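Local coordinates for DUF4276 family protein (Pyrococcus horikoshii, PDB 2P62) that is of unknown function but belongs to the Toprim-like clan, many of whose characterised members carry out magnesium-dependent chemistry on nucleic acids, at residues 96-101 with 148-153; 103-108 with 131-136. All coordinates share one frame; numbering follows the deposited sequence.

Contact 1: 96-101 with 148-153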
# COMPACT_ATOMS: atom_id res chain seq x y z
N ARG A 96 -14.75 -13.52 2.02
CA ARG A 96 -13.84 -13.63 3.14
C ARG A 96 -12.99 -14.88 3.01
O ARG A 96 -13.46 -15.90 2.49
CB ARG A 96 -14.62 -13.68 4.47
CG ARG A 96 -13.70 -13.75 5.69
CD ARG A 96 -14.46 -13.75 7.00
NE ARG A 96 -15.07 -15.05 7.29
CZ ARG A 96 -15.72 -15.34 8.41
NH1 ARG A 96 -15.86 -14.42 9.36
NH2 ARG A 96 -16.25 -16.54 8.58
N ASP A 97 -11.75 -14.82 3.46
CA ASP A 97 -10.89 -16.00 3.40
C ASP A 97 -11.59 -17.09 4.20
O ASP A 97 -12.31 -16.81 5.16
CB ASP A 97 -9.52 -15.76 4.06
CG ASP A 97 -8.68 -14.73 3.34
OD1 ASP A 97 -8.79 -14.60 2.10
OD2 ASP A 97 -7.86 -14.08 4.03
N VAL A 98 -11.36 -18.33 3.80
CA VAL A 98 -11.91 -19.49 4.48
C VAL A 98 -11.31 -19.59 5.89
O VAL A 98 -12.00 -19.94 6.83
CB VAL A 98 -11.61 -20.77 3.65
CG1 VAL A 98 -11.98 -22.01 4.44
CG2 VAL A 98 -12.38 -20.71 2.33
N ASP A 99 -10.02 -19.26 6.00
CA ASP A 99 -9.26 -19.29 7.27
C ASP A 99 -9.88 -18.56 8.43
O ASP A 99 -9.87 -19.06 9.56
CB ASP A 99 -7.90 -18.65 7.08
CG ASP A 99 -6.97 -19.50 6.32
OD1 ASP A 99 -5.89 -18.99 5.94
OD2 ASP A 99 -7.31 -20.69 6.10
N GLU A 100 -10.37 -17.36 8.17
CA GLU A 100 -10.94 -16.54 9.21
C GLU A 100 -12.27 -17.07 9.72
O GLU A 100 -13.07 -17.61 8.95
CB GLU A 100 -11.11 -15.10 8.71
CG GLU A 100 -9.91 -14.55 7.96
CD GLU A 100 -10.04 -13.06 7.68
OE1 GLU A 100 -11.14 -12.62 7.26
OE2 GLU A 100 -9.05 -12.33 7.88
N GLY A 101 -12.47 -16.91 11.02
CA GLY A 101 -13.69 -17.34 11.68
C GLY A 101 -14.25 -18.69 11.27
O GLY A 101 -13.51 -19.62 10.96
N GLU A 148 -0.78 -24.78 4.29
CA GLU A 148 -2.07 -24.86 3.62
C GLU A 148 -3.07 -23.89 4.26
O GLU A 148 -3.99 -24.32 4.97
CB GLU A 148 -2.56 -26.31 3.70
CG GLU A 148 -3.26 -26.81 2.46
CD GLU A 148 -2.38 -26.80 1.22
OE1 GLU A 148 -1.30 -27.42 1.24
OE2 GLU A 148 -2.77 -26.17 0.21
N LYS A 149 -2.89 -22.59 4.04
CA LYS A 149 -3.80 -21.60 4.61
C LYS A 149 -4.75 -21.12 3.51
O LYS A 149 -4.33 -20.51 2.53
CB LYS A 149 -3.01 -20.44 5.21
CG LYS A 149 -1.91 -20.90 6.16
CD LYS A 149 -1.20 -19.74 6.86
CE LYS A 149 -2.13 -19.01 7.83
NZ LYS A 149 -1.41 -17.98 8.61
N LYS A 150 -6.03 -21.43 3.68
CA LYS A 150 -7.04 -21.07 2.69
C LYS A 150 -7.40 -19.60 2.77
O LYS A 150 -8.09 -19.15 3.69
CB LYS A 150 -8.29 -21.95 2.87
CG LYS A 150 -8.02 -23.44 2.70
CD LYS A 150 -9.33 -24.21 2.66
CE LYS A 150 -9.12 -25.71 2.48
NZ LYS A 150 -8.48 -26.33 3.69
N GLU A 151 -6.94 -18.86 1.77
CA GLU A 151 -7.16 -17.42 1.70
C GLU A 151 -6.79 -16.90 0.33
O GLU A 151 -6.27 -17.64 -0.50
CB GLU A 151 -6.34 -16.72 2.79
CG GLU A 151 -4.85 -17.06 2.80
CD GLU A 151 -4.12 -16.42 3.97
OE1 GLU A 151 -4.62 -16.51 5.12
OE2 GLU A 151 -3.04 -15.83 3.76
N LEU A 152 -7.05 -15.62 0.10
CA LEU A 152 -6.76 -14.99 -1.18
C LEU A 152 -5.35 -15.28 -1.69
O LEU A 152 -5.14 -15.53 -2.87
CB LEU A 152 -6.96 -13.48 -1.05
CG LEU A 152 -7.02 -12.56 -2.28
CD1 LEU A 152 -5.76 -11.73 -2.34
CD2 LEU A 152 -7.24 -13.34 -3.57
N GLU A 153 -4.37 -15.27 -0.78
CA GLU A 153 -3.00 -15.51 -1.19
C GLU A 153 -2.74 -16.94 -1.66
O GLU A 153 -1.92 -17.16 -2.55
CB GLU A 153 -2.07 -15.12 -0.04
CG GLU A 153 -1.99 -13.61 0.21
CD GLU A 153 -3.20 -13.01 0.94
OE1 GLU A 153 -3.18 -11.78 1.17
OE2 GLU A 153 -4.16 -13.75 1.28
O HOH W 1 -5.35 -13.01 3.31

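Contact 2: 103-108 with 131-136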
# COMPACT_ATOMS: atom_id res chain seq x y z
N ASP A 103 -17.53 -20.87 9.05
CA ASP A 103 -18.00 -20.92 7.67
C ASP A 103 -18.63 -19.58 7.29
O ASP A 103 -19.46 -19.03 8.01
CB ASP A 103 -18.98 -22.09 7.51
CG ASP A 103 -19.38 -22.31 6.07
OD1 ASP A 103 -20.14 -21.48 5.54
OD2 ASP A 103 -18.95 -23.32 5.47
N VAL A 104 -18.22 -19.04 6.15
CA VAL A 104 -18.74 -17.76 5.71
C VAL A 104 -20.27 -17.71 5.62
O VAL A 104 -20.88 -16.68 5.89
CB VAL A 104 -18.11 -17.36 4.35
CG1 VAL A 104 -18.52 -18.34 3.27
CG2 VAL A 104 -18.50 -15.94 3.99
N PHE A 105 -20.89 -18.83 5.26
CA PHE A 105 -22.35 -18.87 5.17
C PHE A 105 -22.97 -18.58 6.54
O PHE A 105 -23.87 -17.75 6.66
CB PHE A 105 -22.83 -20.23 4.64
CG PHE A 105 -24.30 -20.27 4.36
CD1 PHE A 105 -25.21 -20.53 5.39
CD2 PHE A 105 -24.79 -19.99 3.09
CE1 PHE A 105 -26.59 -20.51 5.16
CE2 PHE A 105 -26.17 -19.97 2.84
CZ PHE A 105 -27.08 -20.23 3.89
N GLU A 106 -22.50 -19.27 7.57
CA GLU A 106 -23.01 -19.04 8.92
C GLU A 106 -22.68 -17.60 9.37
O GLU A 106 -23.51 -16.93 9.98
CB GLU A 106 -22.39 -20.05 9.90
CG GLU A 106 -22.89 -21.49 9.72
CD GLU A 106 -22.06 -22.50 10.51
OE1 GLU A 106 -21.76 -22.22 11.70
OE2 GLU A 106 -21.72 -23.58 9.96
N TRP A 107 -21.48 -17.12 9.04
CA TRP A 107 -21.07 -15.77 9.40
C TRP A 107 -22.08 -14.74 8.89
O TRP A 107 -22.59 -13.90 9.64
CB TRP A 107 -19.66 -15.52 8.84
CG TRP A 107 -19.08 -14.18 9.20
CD1 TRP A 107 -18.96 -13.63 10.44
CD2 TRP A 107 -18.53 -13.22 8.28
NE1 TRP A 107 -18.38 -12.38 10.35
CE2 TRP A 107 -18.11 -12.10 9.04
CE3 TRP A 107 -18.36 -13.20 6.89
CZ2 TRP A 107 -17.53 -10.97 8.45
CZ3 TRP A 107 -17.78 -12.07 6.30
CH2 TRP A 107 -17.37 -10.97 7.08
N VAL A 108 -22.39 -14.80 7.60
CA VAL A 108 -23.35 -13.87 7.02
C VAL A 108 -24.74 -14.07 7.62
O VAL A 108 -25.40 -13.11 8.02
CB VAL A 108 -23.41 -14.05 5.49
CG1 VAL A 108 -24.49 -13.14 4.89
CG2 VAL A 108 -22.05 -13.73 4.90
N ILE A 131 -28.13 -12.63 -1.27
CA ILE A 131 -26.87 -12.47 -0.57
C ILE A 131 -25.98 -13.70 -0.80
O ILE A 131 -26.35 -14.83 -0.47
CB ILE A 131 -27.12 -12.24 0.93
CG1 ILE A 131 -28.02 -11.00 1.10
CG2 ILE A 131 -25.79 -12.04 1.66
CD1 ILE A 131 -28.61 -10.77 2.52
N TYR A 132 -24.81 -13.46 -1.38
CA TYR A 132 -23.90 -14.54 -1.68
C TYR A 132 -22.68 -14.59 -0.79
O TYR A 132 -21.76 -13.78 -0.92
CB TYR A 132 -23.43 -14.47 -3.14
CG TYR A 132 -24.50 -14.74 -4.17
CD1 TYR A 132 -24.80 -16.05 -4.55
CD2 TYR A 132 -25.20 -13.69 -4.78
CE1 TYR A 132 -25.77 -16.31 -5.53
CE2 TYR A 132 -26.17 -13.94 -5.75
CZ TYR A 132 -26.44 -15.25 -6.12
OH TYR A 132 -27.38 -15.49 -7.09
N PRO A 133 -22.67 -15.52 0.17
CA PRO A 133 -21.50 -15.61 1.04
C PRO A 133 -20.46 -16.48 0.33
O PRO A 133 -20.76 -17.59 -0.12
CB PRO A 133 -22.06 -16.23 2.33
CG PRO A 133 -23.26 -17.00 1.86
CD PRO A 133 -23.85 -16.20 0.73
N TYR A 134 -19.24 -15.97 0.18
CA TYR A 134 -18.22 -16.72 -0.52
C TYR A 134 -16.89 -16.79 0.22
O TYR A 134 -16.36 -15.77 0.66
CB TYR A 134 -18.01 -16.13 -1.91
CG TYR A 134 -17.04 -16.88 -2.78
CD1 TYR A 134 -15.69 -16.53 -2.81
CD2 TYR A 134 -17.46 -17.96 -3.55
CE1 TYR A 134 -14.78 -17.24 -3.60
CE2 TYR A 134 -16.56 -18.68 -4.34
CZ TYR A 134 -15.22 -18.32 -4.36
OH TYR A 134 -14.34 -19.01 -5.14
N GLY A 135 -16.35 -18.00 0.35
CA GLY A 135 -15.08 -18.19 1.02
C GLY A 135 -13.96 -18.25 -0.01
O GLY A 135 -14.01 -19.08 -0.92
N MET A 136 -12.96 -17.38 0.13
CA MET A 136 -11.84 -17.35 -0.80
C MET A 136 -10.71 -18.29 -0.39
O MET A 136 -10.40 -18.45 0.79
CB MET A 136 -11.29 -15.92 -0.90
CG MET A 136 -10.10 -15.74 -1.85
SD MET A 136 -10.53 -15.91 -3.61
CE MET A 136 -11.66 -14.56 -3.74

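Contact 1: 96-101 with 148-153
D97, at the end of strand 89-97, points into the turn that starts helix 152-162. D97 CB lies 3.6 Å from E151 CB. D97 CG stands anti to the carbonyl carbon (chi1 -66°), which carries the carboxylate over the E151 backbone. D97 OD1 accepts the L152 amide, with L152 N at 2.8 Å and an angle of 156° at the hydrogen. The N-H comes from above the carboxylate plane, 51° out of it. E151 is the N-cap residue and L152 the first residue of the helix, so D97 holds an amide of the first turn from across the contact. D97 OD2 accepts a water at 2.8 Å. The same water donates to E153 OE2 and bridges the two acids. E153 also forms a salt bridge to K187 through its other oxygen.

D99 closes the other end. D99 N donates to K150 O at 3.0 Å, although the position of K150 O is less certain. K150 N returns a weak bond to D99 OD2 at 2.8 Å. D99 OD1 and E151 OE1 are two acceptors 2.9 Å apart. V98, between the acids in sequence, packs its CB on K150 CB at 3.6 Å. D97 and D99 have the D-x-D spacing of Toprim domains, where such acids usually hold magnesium. E9, just after strand 2-7, lies close to E100, consistent with the Toprim acidic site.

Contact 2: 103-108 with 131-136
P133 receives apolar side chains from three positions of helix 104-109. V108 CG2 sits 3.6 Å from P133 CB, with the two side chains nearly at right angles. F105 lies alongside the proline and points the same way, with its CD2 at 3.6 Å from P133 CG. V104 CG2 reaches P133 CB at 3.9 Å. The second branch of V108 extends the packing along the strand, with CG1 at 3.7 Å from I131 CG2.

The axes of segments 104-108 and 131-136 approach to 7.4 Å, and their directions differ by 139°. Helix 104-109 belongs to a beta-alpha-beta crossover, in which strands 89-97 and 129-136 are parallel neighbours and the short strands 118-120 and 123-126 are inserted before the return. V108 also touches V94 of the first of these strands.

Other contacts are side chain to backbone. V104 CG1 is held between its own N and carbonyl carbon (chi1 64°) and lies over the Y134-G135 peptide, 3.7 Å from G135 N. Cutting V104 back to an alanine is likely to open a gap over that peptide and to take from P133 one of its apolar neighbours. A capping bond starts the helix: D103 OD1 accepts F105 N at 2.8 Å.

Overall arrangement
The centres of contacts 1 and 2 lie about 12 Å apart. Segment 96-101 of contact 1 lies on strand 89-97, and segment 131-136 of contact 2 on its parallel neighbour 129-136 in the mixed sheet. Along the chain the order is 96-101, 103-108, 131-136, 148-153, so contact 2 falls between the two halves of contact 1. The contacts also touch directly. R96 pairs by probable backbone hydrogen bonds with Y134 and M136, its side chain makes a cation-pi contact with W107, and L152 packs on M136. Contact 1 joins the sheet to helix 152-162, which leads into the helical C-terminal part, while contact 2 stays within the Toprim-like sheet layer and its covering helix.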